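Local coordinates for protein FAD-binding oxidoreductase (Gulosibacter chungangensis, PDB 7PBG) that oxidises 4-ethylphenol and related 4-alkylphenols, dehydrogenating the alkyl side chain to give 4-vinylphenol-type products with the help of covalently bound FAD, at residues Pro264-Met269 against Ala274-Arg279; Glu354-Pro357 against Arg363-Glu366. All blocks are in the same frame, centred on the assembly; numbering follows the deposited sequence.

Contact 1: residues Pro264-Met269 against Ala274-Arg279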
ATOM      1  N   PRO A 264     -21.785  -5.090   5.596  1.00 18.33           N
ATOM      2  CA  PRO A 264     -21.691  -4.418   6.893  1.00 21.47           C
ATOM      3  C   PRO A 264     -20.961  -5.259   7.952  1.00 21.90           C
ATOM      4  O   PRO A 264     -20.474  -4.648   8.905  1.00 21.37           O
ATOM      5  CB  PRO A 264     -23.150  -4.144   7.288  1.00 21.75           C
ATOM      6  CG  PRO A 264     -23.925  -5.174   6.501  1.00 21.64           C
ATOM      7  CD  PRO A 264     -23.187  -5.241   5.185  1.00 20.51           C
ATOM      8  N   LEU A 265     -20.898  -6.587   7.762  1.00 21.08           N
ATOM      9  CA  LEU A 265     -20.159  -7.485   8.668  1.00 19.29           C
ATOM     10  C   LEU A 265     -18.659  -7.474   8.399  1.00 20.97           C
ATOM     11  O   LEU A 265     -17.910  -7.920   9.262  1.00 19.67           O
ATOM     12  CB  LEU A 265     -20.668  -8.912   8.526  1.00 20.62           C
ATOM     13  CG  LEU A 265     -22.125  -9.113   8.922  1.00 22.54           C
ATOM     14  CD1 LEU A 265     -22.537 -10.502   8.520  1.00 22.66           C
ATOM     15  CD2 LEU A 265     -22.352  -8.813  10.412  1.00 24.96           C
ATOM     16  N   ARG A 266     -18.251  -7.077   7.195  1.00 18.28           N
ATOM     17  CA  ARG A 266     -16.847  -7.084   6.759  1.00 16.72           C
ATOM     18  C   ARG A 266     -16.208  -5.690   6.828  1.00 16.29           C
ATOM     19  O   ARG A 266     -15.005  -5.602   7.055  1.00 16.94           O
ATOM     20  CB  ARG A 266     -16.808  -7.586   5.317  1.00 17.47           C
ATOM     21  CG  ARG A 266     -15.421  -7.511   4.698  1.00 19.22           C
ATOM     22  CD  ARG A 266     -14.461  -8.436   5.464  1.00 18.78           C
ATOM     23  NE  ARG A 266     -13.144  -8.214   4.893  1.00 20.86           N
ATOM     24  CZ  ARG A 266     -11.999  -8.252   5.557  1.00 20.79           C
ATOM     25  NH1 ARG A 266     -11.996  -8.441   6.869  1.00 21.47           N
ATOM     26  NH2 ARG A 266     -10.874  -7.948   4.931  1.00 21.23           N
ATOM     27  N   ILE A 267     -16.975  -4.627   6.557  1.00 16.75           N
ATOM     28  CA  ILE A 267     -16.301  -3.347   6.225  1.00 18.89           C
ATOM     29  C   ILE A 267     -15.496  -2.853   7.449  1.00 18.51           C
ATOM     30  O   ILE A 267     -14.549  -2.120   7.247  1.00 18.88           O
ATOM     31  CB  ILE A 267     -17.347  -2.326   5.738  1.00 20.09           C
ATOM     32  CG1 ILE A 267     -16.647  -1.116   5.129  1.00 21.79           C
ATOM     33  CG2 ILE A 267     -18.313  -1.956   6.843  1.00 20.09           C
ATOM     34  CD1 ILE A 267     -17.486  -0.327   4.167  1.00 22.33           C
ATOM     35  N   GLY A 268     -15.940  -3.161   8.675  1.00 17.66           N
ATOM     36  CA  GLY A 268     -15.274  -2.775   9.932  1.00 19.13           C
ATOM     37  C   GLY A 268     -14.271  -3.841  10.382  1.00 21.05           C
ATOM     38  O   GLY A 268     -13.700  -3.699  11.437  1.00 21.99           O
ATOM     39  N   MET A 269     -14.020  -4.876   9.576  1.00 21.05           N
ATOM     40  CA  MET A 269     -13.027  -5.976   9.809  1.00 21.44           C
ATOM     41  C   MET A 269     -13.454  -6.884  10.951  1.00 22.55           C
ATOM     42  O   MET A 269     -12.617  -7.704  11.429  1.00 25.64           O
ATOM     43  CB  MET A 269     -11.617  -5.438  10.105  1.00 25.35           C
ATOM     44  CG  MET A 269     -10.996  -4.732   8.923  1.00 27.40           C
ATOM     45  SD  MET A 269      -9.491  -3.896   9.507  1.00 31.10           S
ATOM     46  CE  MET A 269      -9.006  -2.931   8.078  1.00 28.25           C
ATOM     47  N   ALA A 274     -11.627 -11.876   8.042  1.00 20.49           N
ATOM     48  CA  ALA A 274     -11.096 -12.084   6.688  1.00 21.35           C
ATOM     49  C   ALA A 274     -12.268 -11.997   5.723  1.00 20.88           C
ATOM     50  O   ALA A 274     -13.389 -12.319   6.101  1.00 19.93           O
ATOM     51  CB  ALA A 274     -10.366 -13.417   6.645  1.00 20.71           C
ATOM     52  N   ALA A 275     -11.992 -11.590   4.494  1.00 20.60           N
ATOM     53  CA  ALA A 275     -13.020 -11.461   3.445  1.00 22.45           C
ATOM     54  C   ALA A 275     -13.522 -12.865   3.108  1.00 21.23           C
ATOM     55  O   ALA A 275     -12.732 -13.740   2.780  1.00 21.60           O
ATOM     56  CB  ALA A 275     -12.424 -10.772   2.258  1.00 24.59           C
ATOM     57  N   PRO A 276     -14.810 -13.180   3.358  1.00 21.01           N
ATOM     58  CA  PRO A 276     -15.294 -14.491   2.998  1.00 19.75           C
ATOM     59  C   PRO A 276     -15.443 -14.625   1.483  1.00 23.53           C
ATOM     60  O   PRO A 276     -15.471 -13.620   0.791  1.00 24.76           O
ATOM     61  CB  PRO A 276     -16.606 -14.628   3.786  1.00 19.41           C
ATOM     62  CG  PRO A 276     -17.090 -13.196   3.918  1.00 21.08           C
ATOM     63  CD  PRO A 276     -15.847 -12.347   4.010  1.00 20.43           C
ATOM     64  N   ILE A 277     -15.526 -15.856   1.018  1.00 19.36           N
ATOM     65  CA  ILE A 277     -15.839 -16.154  -0.401  1.00 19.57           C
ATOM     66  C   ILE A 277     -17.317 -16.542  -0.503  1.00 18.80           C
ATOM     67  O   ILE A 277     -17.890 -17.104   0.427  1.00 17.00           O
ATOM     68  CB  ILE A 277     -14.897 -17.229  -0.973  1.00 19.84           C
ATOM     69  CG1 ILE A 277     -14.999 -18.548  -0.225  1.00 20.93           C
ATOM     70  CG2 ILE A 277     -13.460 -16.715  -0.971  1.00 20.11           C
ATOM     71  CD1 ILE A 277     -14.266 -19.716  -0.888  1.00 23.10           C
ATOM     72  N   VAL A 278     -17.873 -16.318  -1.662  1.00 17.18           N
ATOM     73  CA  VAL A 278     -19.273 -16.708  -1.960  1.00 16.79           C
ATOM     74  C   VAL A 278     -19.207 -17.461  -3.272  1.00 19.89           C
ATOM     75  O   VAL A 278     -18.983 -16.790  -4.321  1.00 21.64           O
ATOM     76  CB  VAL A 278     -20.231 -15.505  -2.041  1.00 19.38           C
ATOM     77  CG1 VAL A 278     -21.660 -16.015  -2.151  1.00 20.84           C
ATOM     78  CG2 VAL A 278     -20.071 -14.562  -0.856  1.00 20.90           C
ATOM     79  N   ARG A 279     -19.242 -18.790  -3.236  1.00 18.65           N
ATOM     80  CA  ARG A 279     -19.116 -19.524  -4.517  1.00 20.21           C
ATOM     81  C   ARG A 279     -20.430 -20.179  -4.897  1.00 17.56           C
ATOM     82  O   ARG A 279     -21.267 -20.532  -4.033  1.00 17.88           O
ATOM     83  CB  ARG A 279     -17.988 -20.546  -4.502  1.00 24.25           C
ATOM     84  CG  ARG A 279     -17.974 -21.489  -3.341  1.00 29.47           C
ATOM     85  CD  ARG A 279     -16.831 -22.468  -3.626  1.00 32.13           C
ATOM     86  NE  ARG A 279     -15.496 -21.957  -3.948  1.00 28.93           N
ATOM     87  CZ  ARG A 279     -14.413 -22.754  -4.065  1.00 34.03           C
ATOM     88  NH1 ARG A 279     -14.526 -24.075  -3.943  1.00 29.00           N
ATOM     89  NH2 ARG A 279     -13.227 -22.238  -4.346  1.00 33.42           N
TER
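The guanidinium of R266 meets the peptide between A274 and A275 where the connection from helix 255-266 to strand 277-280 doubles back. The strand is part of the antiparallel sheet of this FAD-linked oxidase, and the helix packs beside it. At A274 the backbone does the touching: its carbonyl carbon lies 3.6 Å above the guanidinium plane, displaced toward the rim, while its methyl points away from R266, and it packs on Y325 of strand 318-326. That side chain lies about 6 Å from that of Y169, an FAD-binding residue on which I277 packs, placing the return near the flavin pocket wall. A275 comes next, its N 3.5 Å from R266 CZ and over the middle of the flat group. Alanine suits this place because its small CB can come to 3.7 Å from R266 NE while packing on I432. P276 then offers its ring to the arginine stem, T262 and V320, and from I277 the chain enters the sheet. CG anti to the backbone N (chi1 174°) and a bend at chi2 (63°) carry the charged end of R266 across the returning chain. No hydrogen bond joins the segments; NE donates to the G434 carbonyl and NH1 to that of L272, and these two backbone groups help hold the buried guanidinium over the peptide. A type I turn bonds M269 N to R266 O at 2.8 Å.

Contact 2: residues Glu354-Pro357 against Arg363-Glu366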
ATOM      1  N   GLU A 354     -16.157 -27.600  13.378  1.00 21.31           N
ATOM      2  CA  GLU A 354     -16.446 -28.482  14.534  1.00 21.01           C
ATOM      3  C   GLU A 354     -17.758 -29.248  14.328  1.00 20.69           C
ATOM      4  O   GLU A 354     -17.803 -30.386  14.727  1.00 20.38           O
ATOM      5  CB  GLU A 354     -16.468 -27.723  15.860  1.00 20.93           C
ATOM      6  CG  GLU A 354     -15.141 -27.156  16.231  1.00 20.86           C
ATOM      7  CD  GLU A 354     -15.139 -26.213  17.429  1.00 23.93           C
ATOM      8  OE1 GLU A 354     -16.178 -25.631  17.752  1.00 23.83           O
ATOM      9  OE2 GLU A 354     -14.066 -25.978  17.947  1.00 25.49           O
ATOM     10  N   THR A 355     -18.823 -28.635  13.813  1.00 19.72           N
ATOM     11  CA  THR A 355     -20.125 -29.318  13.593  1.00 19.84           C
ATOM     12  C   THR A 355     -20.103 -30.146  12.303  1.00 22.63           C
ATOM     13  O   THR A 355     -20.874 -31.088  12.202  1.00 22.48           O
ATOM     14  CB  THR A 355     -21.289 -28.333  13.618  1.00 21.21           C
ATOM     15  OG1 THR A 355     -21.230 -27.536  12.428  1.00 21.18           O
ATOM     16  CG2 THR A 355     -21.290 -27.470  14.858  1.00 22.75           C
ATOM     17  N   LEU A 356     -19.218 -29.827  11.375  1.00 21.95           N
ATOM     18  CA  LEU A 356     -19.061 -30.567  10.117  1.00 20.20           C
ATOM     19  C   LEU A 356     -17.576 -30.872   9.996  1.00 22.10           C
ATOM     20  O   LEU A 356     -16.873 -30.350   9.124  1.00 21.32           O
ATOM     21  CB  LEU A 356     -19.541 -29.705   8.955  1.00 20.25           C
ATOM     22  CG  LEU A 356     -19.549 -30.412   7.610  1.00 21.72           C
ATOM     23  CD1 LEU A 356     -20.695 -31.406   7.540  1.00 23.98           C
ATOM     24  CD2 LEU A 356     -19.647 -29.390   6.505  1.00 22.01           C
ATOM     25  N   PRO A 357     -17.051 -31.759  10.866  1.00 21.82           N
ATOM     26  CA  PRO A 357     -15.633 -32.106  10.819  1.00 23.55           C
ATOM     27  C   PRO A 357     -15.354 -32.981   9.595  1.00 23.30           C
ATOM     28  O   PRO A 357     -16.274 -33.591   9.044  1.00 22.00           O
ATOM     29  CB  PRO A 357     -15.411 -32.888  12.126  1.00 23.56           C
ATOM     30  CG  PRO A 357     -16.741 -33.550  12.301  1.00 22.12           C
ATOM     31  CD  PRO A 357     -17.781 -32.534  11.865  1.00 23.43           C
ATOM     32  N   ARG A 363     -18.503 -35.129   1.350  1.00 18.11           N
ATOM     33  CA  ARG A 363     -17.855 -34.179   0.429  1.00 19.66           C
ATOM     34  C   ARG A 363     -18.073 -32.743   0.917  1.00 19.61           C
ATOM     35  O   ARG A 363     -17.144 -31.904   0.728  1.00 18.59           O
ATOM     36  CB  ARG A 363     -18.300 -34.381  -1.014  1.00 18.62           C
ATOM     37  CG  ARG A 363     -17.746 -35.665  -1.606  1.00 19.04           C
ATOM     38  CD  ARG A 363     -18.436 -36.021  -2.898  1.00 18.76           C
ATOM     39  NE  ARG A 363     -19.855 -36.403  -2.754  1.00 18.00           N
ATOM     40  CZ  ARG A 363     -20.640 -36.747  -3.773  1.00 17.74           C
ATOM     41  NH1 ARG A 363     -20.176 -36.714  -5.016  1.00 18.64           N
ATOM     42  NH2 ARG A 363     -21.890 -37.071  -3.550  1.00 20.74           N
ATOM     43  N   ALA A 364     -19.199 -32.433   1.556  1.00 19.22           N
ATOM     44  CA  ALA A 364     -19.385 -31.078   2.137  1.00 19.68           C
ATOM     45  C   ALA A 364     -18.253 -30.842   3.154  1.00 19.32           C
ATOM     46  O   ALA A 364     -17.685 -29.726   3.250  1.00 18.90           O
ATOM     47  CB  ALA A 364     -20.736 -30.928   2.813  1.00 19.17           C
ATOM     48  N   SER A 365     -17.948 -31.862   3.957  1.00 18.51           N
ATOM     49  CA  SER A 365     -16.919 -31.713   5.009  1.00 20.28           C
ATOM     50  C   SER A 365     -15.529 -31.532   4.384  1.00 19.44           C
ATOM     51  O   SER A 365     -14.710 -30.798   4.924  1.00 20.03           O
ATOM     52  CB  SER A 365     -16.959 -32.811   6.014  1.00 20.40           C
ATOM     53  OG  SER A 365     -16.292 -33.967   5.540  1.00 19.82           O
ATOM     54  N   GLU A 366     -15.303 -32.117   3.219  1.00 19.33           N
ATOM     55  CA  GLU A 366     -14.021 -32.013   2.508  1.00 21.44           C
ATOM     56  C   GLU A 366     -13.892 -30.593   1.991  1.00 18.50           C
ATOM     57  O   GLU A 366     -12.780 -29.991   2.069  1.00 19.39           O
ATOM     58  CB  GLU A 366     -14.025 -33.051   1.394  1.00 22.03           C
ATOM     59  CG  GLU A 366     -12.723 -33.176   0.632  1.00 28.76           C
ATOM     60  CD  GLU A 366     -12.839 -34.031  -0.620  1.00 30.37           C
ATOM     61  OE1 GLU A 366     -13.791 -34.914  -0.632  1.00 32.65           O
ATOM     62  OE2 GLU A 366     -12.032 -33.787  -1.620  1.00 27.18           O
TER
HETATM   63  O   HOH W   1     -14.586 -29.962   7.620  1.00 21.83           O
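L356 and S365 bring a loop against the first turn of a helix: the chain leaves edge strand 349-352 of the large antiparallel sheet, passes through 354-357 and turns into helix 363-375. The tight part is small and largely apolar. The side chain of L356 points toward the helix, with CG anti to the backbone N (chi1 -175°), and its CG rests 3.9 Å from S365 CB. CD2 reaches back to the preceding helix residue, 4.1 Å from A364 CB, and also touches A364 O. A branched leucine can thus touch two successive helix residues, while the small side chains of alanine and serine let the loop come close. Y248 of strand 241-249 packs on both L356 and A364, linking the pair to the sheet.

P357 makes its approach through the backbone, its O lying 3.2 Å from S365 CB, whereas its own CB bond points away from the helix and its ring stays well clear of 363-366. The serine hydroxyl bonds instead to D362 O and to the N-H of R359, two backbone groups of the intervening loop; a serine suits this place because one OG can donate to the first and accept from the second.

The outer part is looser. E354 and T355 are exposed and take no part in the packing; E354 pairs with R328, and T355 OG1 bonds back to T352 N and to E351. On the helix, the CB bond of E366 points away from the loop, and its OE2 hydrogen-bonds H382 NE2. Between the two backbones a single water spans the gap, donating both its hydrogens, to L356 O at 2.8 Å and to S365 O at 2.8 Å.

Contacts 1 and 2 follow one another along the chain, the first closing before the second opens. Their centres are 21 Å apart and their nearest atoms about 9 Å, so they do not touch. Both involve connections of the same eight-stranded antiparallel sheet: contact 1 leads from helix 255-266 into the inner strand 277-280, whereas contact 2 leaves the edge strand 349-352 for helix 363-375. Contact 1 is buried, with the A275 side chain about 12 Å from the bound FAD and the adjoining turn next to the second subunit. One contact thus shapes an inner connection near the flavin and the subunit interface, the other a partly buried edge connection away from the annotated sites.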